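Local coordinates for protein heavy metal cation tricomponent efflux pump ZneA(CzcA-like) (Cupriavidus metallidurans, PDB 4K0J) that exports zinc ions in exchange for protons, as an inner-membrane RND-family antiporter that forms part of a three-component heavy-metal efflux system, at residues G178-F187 with L257-H268; L819-I830 with W845-Q853. One frame throughout, in Å; residues are numbered along the deposited sequence.

Contact 1. Residues G178-F187 with L257-H268; sequences GLTTQFMLEF and LGRVVLGNPQRH
An antiparallel strand pair at the margin of a mixed four-stranded sheet joins Gln182–Phe187 to Arg259–Gly263. Backbone bonds set the register. Met184 and Val261 form a hydrogen-bonded pair, Met184 N to Val261 O and Val261 N to Met184 O both at 2.9 Å, and Gln182 N gives Gly263 O a nearly straight bond of 2.6 Å. The return bond from Gly263 N to Gln182 O is weak. Gln182, Met184 and Glu186 share one face. With CG set between its backbone N and carbonyl carbon (chi1 62°), Met184 runs extended across the partner strand and lays CE on Gly263 CA at 3.6 Å. Glu186 and Arg259 lie side by side in a salt bridge, OE1 to NH2, with carboxylate and guanidinium planes nearly perpendicular (87°). On the other face, Leu185 CD2 packs against Val260 CB at 3.7 Å, while Leu185 CD1 sits over the centre of the Phe187 ring. At the start of strand 182-187, the Gln182 amide crosses Pro265, which follows strand 259-263, with Gln182 CD 3.4 Å from Pro265 CD. Leu179 CD2 covers one face of the Arg267 guanidinium, 3.6 Å from NE; that arginine also has a salt bridge to Asp278. Strand 182-187 pairs in parallel with 750-758 on its other flank, and 259-263 is outermost within this chain: a long-range antiparallel pairing at the edge of a mixed sheet.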
loop_
_atom_site.group_PDB
_atom_site.type_symbol
_atom_site.label_atom_id
_atom_site.label_comp_id
_atom_site.label_asym_id
_atom_site.label_seq_id
_atom_site.Cartn_x
_atom_site.Cartn_y
_atom_site.Cartn_z
ATOM N N GLY C 178 18.615 9.231 -34.272
ATOM C CA GLY C 178 18.084 8.332 -35.274
ATOM C C GLY C 178 16.840 8.886 -35.942
ATOM O O GLY C 178 16.583 10.083 -35.883
ATOM N N LEU C 179 16.064 8.019 -36.583
ATOM C CA LEU C 179 14.933 8.469 -37.381
ATOM C C LEU C 179 13.753 7.519 -37.297
ATOM O O LEU C 179 13.830 6.388 -37.778
ATOM C CB LEU C 179 15.344 8.587 -38.847
ATOM C CG LEU C 179 16.579 9.412 -39.199
ATOM C CD1 LEU C 179 17.143 8.940 -40.523
ATOM C CD2 LEU C 179 16.240 10.895 -39.248
ATOM N N THR C 180 12.658 7.976 -36.700
ATOM C CA THR C 180 11.420 7.208 -36.744
ATOM C C THR C 180 10.874 7.279 -38.168
ATOM O O THR C 180 10.959 8.316 -38.821
ATOM C CB THR C 180 10.381 7.732 -35.746
ATOM O OG1 THR C 180 10.039 9.076 -36.082
ATOM C CG2 THR C 180 10.939 7.721 -34.338
ATOM N N THR C 181 10.336 6.167 -38.653
ATOM C CA THR C 181 9.926 6.061 -40.047
ATOM C C THR C 181 8.412 6.125 -40.186
ATOM O O THR C 181 7.685 5.403 -39.502
ATOM C CB THR C 181 10.438 4.742 -40.682
ATOM O OG1 THR C 181 11.869 4.693 -40.618
ATOM C CG2 THR C 181 9.994 4.624 -42.134
ATOM N N GLN C 182 7.934 6.989 -41.073
ATOM C CA GLN C 182 6.498 7.095 -41.308
ATOM C C GLN C 182 6.162 7.064 -42.788
ATOM O O GLN C 182 7.034 7.250 -43.636
ATOM C CB GLN C 182 5.919 8.346 -40.639
ATOM C CG GLN C 182 6.597 9.646 -41.005
ATOM C CD GLN C 182 6.138 10.789 -40.125
ATOM O OE1 GLN C 182 6.260 11.962 -40.490
ATOM N NE2 GLN C 182 5.605 10.450 -38.953
ATOM N N PHE C 183 4.892 6.800 -43.080
ATOM C CA PHE C 183 4.377 6.775 -44.443
ATOM C C PHE C 183 3.728 8.128 -44.679
ATOM O O PHE C 183 2.897 8.560 -43.882
ATOM C CB PHE C 183 3.309 5.683 -44.599
ATOM C CG PHE C 183 3.841 4.273 -44.545
ATOM C CD1 PHE C 183 3.647 3.411 -45.613
ATOM C CD2 PHE C 183 4.512 3.803 -43.429
ATOM C CE1 PHE C 183 4.120 2.111 -45.575
ATOM C CE2 PHE C 183 4.992 2.504 -43.384
ATOM C CZ PHE C 183 4.793 1.657 -44.458
ATOM N N MET C 184 4.098 8.808 -45.758
ATOM C CA MET C 184 3.518 10.123 -46.002
ATOM C C MET C 184 3.339 10.498 -47.467
ATOM O O MET C 184 4.235 10.312 -48.293
ATOM C CB MET C 184 4.301 11.212 -45.263
ATOM C CG MET C 184 5.750 11.352 -45.682
ATOM S SD MET C 184 6.606 12.582 -44.681
ATOM C CE MET C 184 8.134 12.766 -45.594
ATOM N N LEU C 185 2.155 11.020 -47.771
ATOM C CA LEU C 185 1.876 11.607 -49.071
ATOM C C LEU C 185 2.220 13.080 -48.995
ATOM O O LEU C 185 1.904 13.747 -48.011
ATOM C CB LEU C 185 0.399 11.430 -49.435
ATOM C CG LEU C 185 -0.116 11.953 -50.785
ATOM C CD1 LEU C 185 -0.548 13.413 -50.716
ATOM C CD2 LEU C 185 0.908 11.754 -51.893
ATOM N N GLU C 186 2.859 13.589 -50.041
ATOM C CA GLU C 186 3.256 14.989 -50.076
ATOM C C GLU C 186 2.345 15.817 -50.987
ATOM O O GLU C 186 2.626 15.995 -52.174
ATOM C CB GLU C 186 4.721 15.106 -50.488
ATOM C CG GLU C 186 5.653 14.321 -49.577
ATOM C CD GLU C 186 7.116 14.643 -49.807
ATOM O OE1 GLU C 186 7.479 15.025 -50.942
ATOM O OE2 GLU C 186 7.907 14.518 -48.847
ATOM N N PHE C 187 1.257 16.317 -50.403
ATOM C CA PHE C 187 0.233 17.077 -51.122
ATOM C C PHE C 187 0.744 18.300 -51.881
ATOM O O PHE C 187 1.702 18.961 -51.473
ATOM C CB PHE C 187 -0.861 17.541 -50.157
ATOM C CG PHE C 187 -1.942 16.534 -49.927
ATOM C CD1 PHE C 187 -2.848 16.228 -50.929
ATOM C CD2 PHE C 187 -2.069 15.904 -48.703
ATOM C CE1 PHE C 187 -3.855 15.299 -50.718
ATOM C CE2 PHE C 187 -3.073 14.975 -48.485
ATOM C CZ PHE C 187 -3.967 14.673 -49.493
ATOM N N LEU C 257 -2.001 11.876 -57.468
ATOM C CA LEU C 257 -1.775 13.225 -56.957
ATOM C C LEU C 257 -0.299 13.507 -56.713
ATOM O O LEU C 257 0.502 13.542 -57.647
ATOM C CB LEU C 257 -2.553 13.452 -55.658
ATOM C CG LEU C 257 -4.073 13.527 -55.765
ATOM C CD1 LEU C 257 -4.667 13.977 -54.443
ATOM C CD2 LEU C 257 -4.466 14.467 -56.891
ATOM N N GLY C 258 0.049 13.711 -55.447
ATOM C CA GLY C 258 1.409 14.041 -55.076
ATOM C C GLY C 258 2.270 12.820 -54.835
ATOM O O GLY C 258 1.866 11.692 -55.105
ATOM N N ARG C 259 3.467 13.054 -54.310
ATOM C CA ARG C 259 4.441 11.996 -54.101
ATOM C C ARG C 259 4.180 11.263 -52.792
ATOM O O ARG C 259 4.426 11.801 -51.715
ATOM C CB ARG C 259 5.850 12.592 -54.100
ATOM C CG ARG C 259 6.972 11.578 -54.039
ATOM C CD ARG C 259 8.317 12.231 -54.336
ATOM N NE ARG C 259 8.663 13.261 -53.360
ATOM C CZ ARG C 259 9.436 13.054 -52.297
ATOM N NH1 ARG C 259 9.948 11.853 -52.069
ATOM N NH2 ARG C 259 9.699 14.050 -51.461
ATOM N N VAL C 260 3.663 10.042 -52.885
ATOM C CA VAL C 260 3.499 9.200 -51.701
ATOM C C VAL C 260 4.757 8.372 -51.454
ATOM O O VAL C 260 5.099 7.483 -52.236
ATOM C CB VAL C 260 2.260 8.279 -51.796
ATOM C CG1 VAL C 260 2.143 7.665 -53.185
ATOM C CG2 VAL C 260 2.310 7.202 -50.716
ATOM N N VAL C 261 5.451 8.674 -50.364
ATOM C CA VAL C 261 6.720 8.023 -50.078
ATOM C C VAL C 261 6.889 7.717 -48.601
ATOM O O VAL C 261 6.084 8.134 -47.763
ATOM C CB VAL C 261 7.909 8.908 -50.502
ATOM C CG1 VAL C 261 8.097 8.869 -52.007
ATOM C CG2 VAL C 261 7.711 10.340 -50.001
ATOM N N LEU C 262 7.952 6.983 -48.296
ATOM C CA LEU C 262 8.419 6.830 -46.930
ATOM C C LEU C 262 8.974 8.175 -46.464
ATOM O O LEU C 262 9.260 9.058 -47.272
ATOM C CB LEU C 262 9.524 5.779 -46.870
ATOM C CG LEU C 262 9.338 4.575 -45.952
ATOM C CD1 LEU C 262 8.284 3.634 -46.514
ATOM C CD2 LEU C 262 10.670 3.860 -45.754
ATOM N N GLY C 263 9.128 8.332 -45.158
ATOM C CA GLY C 263 9.617 9.581 -44.616
ATOM C C GLY C 263 9.747 9.550 -43.109
ATOM O O GLY C 263 9.560 8.510 -42.470
ATOM N N ASN C 264 10.068 10.708 -42.546
ATOM C CA ASN C 264 10.262 10.849 -41.116
ATOM C C ASN C 264 9.704 12.179 -40.642
ATOM O O ASN C 264 9.770 13.171 -41.364
ATOM C CB ASN C 264 11.750 10.773 -40.794
ATOM C CG ASN C 264 12.552 11.826 -41.523
ATOM O OD1 ASN C 264 12.936 11.642 -42.681
ATOM N ND2 ASN C 264 12.809 12.943 -40.852
ATOM N N PRO C 265 9.154 12.209 -39.422
ATOM C CA PRO C 265 8.605 13.445 -38.865
ATOM C C PRO C 265 9.715 14.444 -38.583
ATOM O O PRO C 265 10.881 14.053 -38.542
ATOM C CB PRO C 265 7.984 12.978 -37.553
ATOM C CG PRO C 265 8.792 11.821 -37.163
ATOM C CD PRO C 265 9.120 11.113 -38.442
ATOM N N GLN C 266 9.352 15.712 -38.406
ATOM C CA GLN C 266 10.325 16.759 -38.121
ATOM C C GLN C 266 11.160 16.334 -36.931
ATOM O O GLN C 266 10.624 15.872 -35.923
ATOM C CB GLN C 266 9.630 18.092 -37.849
ATOM C CG GLN C 266 10.582 19.272 -37.724
ATOM C CD GLN C 266 10.053 20.521 -38.401
ATOM O OE1 GLN C 266 8.898 20.572 -38.821
ATOM N NE2 GLN C 266 10.902 21.531 -38.520
ATOM N N ARG C 267 12.473 16.482 -37.062
ATOM C CA ARG C 267 13.413 15.822 -36.159
ATOM C C ARG C 267 13.370 16.332 -34.726
ATOM O O ARG C 267 13.414 17.540 -34.478
ATOM C CB ARG C 267 14.838 15.885 -36.711
ATOM C CG ARG C 267 14.974 15.352 -38.127
ATOM C CD ARG C 267 16.425 15.091 -38.475
ATOM N NE ARG C 267 16.983 13.998 -37.686
ATOM C CZ ARG C 267 18.269 13.672 -37.678
ATOM N NH1 ARG C 267 19.131 14.363 -38.411
ATOM N NH2 ARG C 267 18.694 12.660 -36.937
ATOM N N HIS C 268 13.274 15.385 -33.796
ATOM C CA HIS C 268 13.256 15.660 -32.366
ATOM C C HIS C 268 14.488 16.477 -31.987
ATOM O O HIS C 268 14.440 17.703 -31.895
ATOM C CB HIS C 268 13.262 14.340 -31.584
ATOM C CG HIS C 268 12.429 13.257 -32.201
ATOM N ND1 HIS C 268 11.146 12.974 -31.785
ATOM C CD2 HIS C 268 12.704 12.374 -33.192
ATOM C CE1 HIS C 268 10.662 11.973 -32.499
ATOM N NE2 HIS C 268 11.588 11.591 -33.361
#

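Contact 2. Residues L819-I830 with W845-Q853; sequences LSTFLEEARMRI and WGGQFENQQ
Apolar packing comes first: Leu823 meets Phe849 at about a right angle, its CD1 3.4 Å from Phe849 CD2 and its CD2 close to the same ring carbon. CG anti to the backbone N (chi1 -163°) sends both methyls of Leu823 across to the ring, and CD1 also reaches Trp845 CE3. The indole of Trp845 lies along helix 820-830, where Ala826 CB approaches CH2 at 4.2 Å and Ile830 CG1 comes to the ring edge, in its plane, 3.7 Å from CZ2. Leu690 of helix 676-690 and Val669 of strand 667-672 add further packing around the indole.

The second kind of contact is packing of a guanidinium on the indole. Arg827 and Trp845 run alongside each other, pointing opposite ways, with Arg827 CB over one face of the indole and Trp845 CD1 over one face of the guanidinium; the two planes are 34° apart. A bend at chi3 (-80°) turns the arginine head toward Phe849, bringing Arg827 NH2 near Phe849 CZ in an oblique approach and 3.4 Å from Trp845 CB.

Polar atoms contribute through van der Waals contact. Gln852 OE1 lies 3.8 Å from Ser820 CA and 4.0 Å from Leu819 CG, while the Ser820 hydroxyl is hydrogen-bonded to Asp818 OD2. Side-chain packing therefore joins helix 820-830 to the strand-to-helix turn, and the indole beside the arginine's charge could stabilise it electrostatically.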
loop_
_atom_site.group_PDB
_atom_site.type_symbol
_atom_site.label_atom_id
_atom_site.label_comp_id
_atom_site.label_asym_id
_atom_site.label_seq_id
_atom_site.Cartn_x
_atom_site.Cartn_y
_atom_site.Cartn_z
ATOM N N LEU C 819 32.027 28.688 -0.616
ATOM C CA LEU C 819 30.575 28.775 -0.660
ATOM C C LEU C 819 30.073 29.779 0.364
ATOM O O LEU C 819 29.277 30.652 0.034
ATOM C CB LEU C 819 29.925 27.409 -0.437
ATOM C CG LEU C 819 28.392 27.403 -0.429
ATOM C CD1 LEU C 819 27.838 28.054 -1.681
ATOM C CD2 LEU C 819 27.855 25.989 -0.291
ATOM N N SER C 820 30.549 29.659 1.599
ATOM C CA SER C 820 30.114 30.543 2.678
ATOM C C SER C 820 30.463 31.995 2.386
ATOM O O SER C 820 29.578 32.845 2.265
ATOM C CB SER C 820 30.755 30.129 4.001
ATOM O OG SER C 820 32.135 30.452 4.013
ATOM N N THR C 821 31.758 32.273 2.279
ATOM C CA THR C 821 32.239 33.621 2.003
ATOM C C THR C 821 31.746 34.123 0.648
ATOM O O THR C 821 31.389 35.297 0.496
ATOM C CB THR C 821 33.783 33.693 2.058
ATOM O OG1 THR C 821 34.347 32.722 1.169
ATOM C CG2 THR C 821 34.279 33.419 3.469
ATOM N N PHE C 822 31.723 33.224 -0.333
ATOM C CA PHE C 822 31.264 33.571 -1.669
ATOM C C PHE C 822 29.805 33.992 -1.670
ATOM O O PHE C 822 29.465 35.073 -2.152
ATOM C CB PHE C 822 31.451 32.409 -2.641
ATOM C CG PHE C 822 30.578 32.511 -3.860
ATOM C CD1 PHE C 822 30.777 33.521 -4.790
ATOM C CD2 PHE C 822 29.550 31.610 -4.070
ATOM C CE1 PHE C 822 29.969 33.626 -5.909
ATOM C CE2 PHE C 822 28.740 31.710 -5.191
ATOM C CZ PHE C 822 28.951 32.719 -6.111
ATOM N N LEU C 823 28.942 33.133 -1.142
ATOM C CA LEU C 823 27.519 33.430 -1.123
ATOM C C LEU C 823 27.250 34.648 -0.261
ATOM O O LEU C 823 26.340 35.414 -0.545
ATOM C CB LEU C 823 26.705 32.234 -0.630
ATOM C CG LEU C 823 25.207 32.266 -0.938
ATOM C CD1 LEU C 823 24.725 30.864 -1.271
ATOM C CD2 LEU C 823 24.410 32.852 0.221
ATOM N N GLU C 824 28.050 34.827 0.787
ATOM C CA GLU C 824 27.960 36.022 1.619
ATOM C C GLU C 824 28.173 37.282 0.780
ATOM O O GLU C 824 27.330 38.188 0.761
ATOM C CB GLU C 824 28.998 35.968 2.735
ATOM C CG GLU C 824 29.088 37.239 3.556
ATOM C CD GLU C 824 30.213 37.195 4.571
ATOM O OE1 GLU C 824 30.994 36.220 4.551
ATOM O OE2 GLU C 824 30.317 38.131 5.391
ATOM N N GLU C 825 29.301 37.318 0.075
ATOM C CA GLU C 825 29.657 38.449 -0.774
ATOM C C GLU C 825 28.630 38.724 -1.870
ATOM O O GLU C 825 28.112 39.834 -1.979
ATOM C CB GLU C 825 31.032 38.217 -1.397
ATOM C CG GLU C 825 31.432 39.253 -2.426
ATOM C CD GLU C 825 32.812 38.992 -2.995
ATOM O OE1 GLU C 825 32.966 39.051 -4.234
ATOM O OE2 GLU C 825 33.743 38.731 -2.202
ATOM N N ALA C 826 28.342 37.709 -2.680
ATOM C CA ALA C 826 27.418 37.866 -3.800
ATOM C C ALA C 826 26.010 38.241 -3.343
ATOM O O ALA C 826 25.433 39.211 -3.840
ATOM C CB ALA C 826 27.389 36.611 -4.647
ATOM N N ARG C 827 25.461 37.479 -2.398
ATOM C CA ARG C 827 24.132 37.775 -1.859
ATOM C C ARG C 827 24.068 39.176 -1.250
ATOM O O ARG C 827 23.044 39.856 -1.350
ATOM C CB ARG C 827 23.705 36.719 -0.834
ATOM C CG ARG C 827 22.536 37.112 0.052
ATOM C CD ARG C 827 22.333 36.097 1.170
ATOM N NE ARG C 827 21.617 34.904 0.723
ATOM C CZ ARG C 827 20.307 34.722 0.869
ATOM N NH1 ARG C 827 19.565 35.653 1.453
ATOM N NH2 ARG C 827 19.735 33.609 0.431
ATOM N N MET C 828 25.163 39.612 -0.631
ATOM C CA MET C 828 25.228 40.980 -0.123
ATOM C C MET C 828 25.175 41.983 -1.276
ATOM O O MET C 828 24.506 43.012 -1.188
ATOM C CB MET C 828 26.482 41.201 0.730
ATOM C CG MET C 828 26.507 42.538 1.462
ATOM S SD MET C 828 27.884 42.701 2.616
ATOM C CE MET C 828 27.551 41.343 3.738
ATOM N N ARG C 829 25.870 41.670 -2.365
ATOM C CA ARG C 829 25.881 42.549 -3.530
ATOM C C ARG C 829 24.557 42.528 -4.301
ATOM O O ARG C 829 24.323 43.373 -5.165
ATOM C CB ARG C 829 27.042 42.192 -4.462
ATOM C CG ARG C 829 28.419 42.366 -3.839
ATOM C CD ARG C 829 29.513 42.013 -4.830
ATOM N NE ARG C 829 29.413 42.812 -6.047
ATOM C CZ ARG C 829 30.206 42.670 -7.104
ATOM N NH1 ARG C 829 31.164 41.752 -7.097
ATOM N NH2 ARG C 829 30.042 43.445 -8.167
ATOM N N ILE C 830 23.698 41.560 -3.991
ATOM C CA ILE C 830 22.387 41.453 -4.637
ATOM C C ILE C 830 21.414 42.519 -4.124
ATOM O O ILE C 830 20.588 43.036 -4.881
ATOM C CB ILE C 830 21.774 40.040 -4.445
ATOM C CG1 ILE C 830 22.587 38.998 -5.214
ATOM C CG2 ILE C 830 20.325 39.995 -4.911
ATOM C CD1 ILE C 830 22.616 39.233 -6.703
ATOM N N TRP C 845 17.412 32.675 -3.226
ATOM C CA TRP C 845 18.558 31.843 -3.579
ATOM C C TRP C 845 18.184 30.376 -3.405
ATOM O O TRP C 845 17.344 30.040 -2.570
ATOM C CB TRP C 845 19.769 32.195 -2.711
ATOM C CG TRP C 845 20.457 33.448 -3.144
ATOM C CD1 TRP C 845 20.068 34.733 -2.888
ATOM C CD2 TRP C 845 21.651 33.541 -3.930
ATOM N NE1 TRP C 845 20.947 35.618 -3.466
ATOM C CE2 TRP C 845 21.929 34.910 -4.110
ATOM C CE3 TRP C 845 22.512 32.599 -4.497
ATOM C CZ2 TRP C 845 23.033 35.357 -4.833
ATOM C CZ3 TRP C 845 23.607 33.045 -5.214
ATOM C CH2 TRP C 845 23.858 34.411 -5.374
ATOM N N GLY C 846 18.799 29.502 -4.198
ATOM C CA GLY C 846 18.486 28.085 -4.140
ATOM C C GLY C 846 19.648 27.195 -4.539
ATOM O O GLY C 846 20.652 27.674 -5.066
ATOM N N GLY C 847 19.510 25.897 -4.287
ATOM C CA GLY C 847 20.548 24.940 -4.624
ATOM C C GLY C 847 21.231 24.374 -3.396
ATOM O O GLY C 847 20.573 23.997 -2.424
ATOM N N GLN C 848 22.558 24.316 -3.433
ATOM C CA GLN C 848 23.328 23.822 -2.296
ATOM C C GLN C 848 23.387 24.851 -1.169
ATOM O O GLN C 848 23.983 24.606 -0.123
ATOM C CB GLN C 848 24.734 23.395 -2.727
ATOM C CG GLN C 848 24.763 22.092 -3.519
ATOM C CD GLN C 848 26.171 21.618 -3.829
ATOM O OE1 GLN C 848 26.377 20.480 -4.250
ATOM N NE2 GLN C 848 27.148 22.492 -3.624
ATOM N N PHE C 849 22.770 26.005 -1.399
ATOM C CA PHE C 849 22.569 26.999 -0.356
ATOM C C PHE C 849 21.656 26.406 0.712
ATOM O O PHE C 849 21.951 26.472 1.908
ATOM C CB PHE C 849 21.950 28.266 -0.956
ATOM C CG PHE C 849 21.339 29.194 0.061
ATOM C CD1 PHE C 849 19.968 29.217 0.260
ATOM C CD2 PHE C 849 22.132 30.046 0.812
ATOM C CE1 PHE C 849 19.402 30.070 1.190
ATOM C CE2 PHE C 849 21.571 30.902 1.741
ATOM C CZ PHE C 849 20.205 30.912 1.932
ATOM N N GLU C 850 20.550 25.816 0.267
ATOM C CA GLU C 850 19.609 25.175 1.176
ATOM C C GLU C 850 20.254 23.972 1.846
ATOM O O GLU C 850 20.004 23.692 3.022
ATOM C CB GLU C 850 18.338 24.753 0.435
ATOM C CG GLU C 850 17.377 23.936 1.286
ATOM C CD GLU C 850 15.970 23.909 0.724
ATOM O OE1 GLU C 850 15.377 22.811 0.658
ATOM O OE2 GLU C 850 15.455 24.987 0.362
ATOM N N ASN C 851 21.084 23.262 1.090
ATOM C CA ASN C 851 21.840 22.147 1.637
ATOM C C ASN C 851 22.727 22.609 2.798
ATOM O O ASN C 851 22.722 22.010 3.878
ATOM C CB ASN C 851 22.675 21.468 0.543
ATOM C CG ASN C 851 21.829 20.648 -0.422
ATOM O OD1 ASN C 851 20.683 20.306 -0.126
ATOM N ND2 ASN C 851 22.401 20.318 -1.577
ATOM N N GLN C 852 23.469 23.691 2.569
ATOM C CA GLN C 852 24.321 24.284 3.596
ATOM C C GLN C 852 23.510 24.700 4.814
ATOM O O GLN C 852 23.920 24.459 5.950
ATOM C CB GLN C 852 25.061 25.504 3.042
ATOM C CG GLN C 852 25.934 26.222 4.067
ATOM C CD GLN C 852 26.205 27.672 3.696
ATOM O OE1 GLN C 852 27.335 28.044 3.379
ATOM N NE2 GLN C 852 25.166 28.501 3.743
ATOM N N GLN C 853 22.361 25.327 4.572
ATOM C CA GLN C 853 21.483 25.758 5.659
ATOM C C GLN C 853 21.012 24.591 6.532
ATOM O O GLN C 853 21.166 24.620 7.756
ATOM C CB GLN C 853 20.282 26.539 5.119
ATOM C CG GLN C 853 20.597 27.978 4.752
ATOM C CD GLN C 853 19.349 28.801 4.492
ATOM O OE1 GLN C 853 18.437 28.363 3.791
ATOM N NE2 GLN C 853 19.301 29.999 5.065
#

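Contact 1 is complete before contact 2 begins along the chain. Their centres are 52 Å apart and their nearest atoms about 29 Å, so they do not touch. They also belong to different sheets: strand 182-187 and strand 259-263 share a mixed sheet with 741-747 and 750-758, whereas strand 843-847 borders an antiparallel sheet with 667-672, 807-812 and 699-701. Contact 1 joins segments separated by 69 residues of chain, far from the chain's centre and near a second subunit, which Gln266 reaches. Contact 2 is local, and helix 848-873 continues from it into the predicted transmembrane span 859-878, which probably ties the sheet of strand 843-847 to the membrane part of the pump.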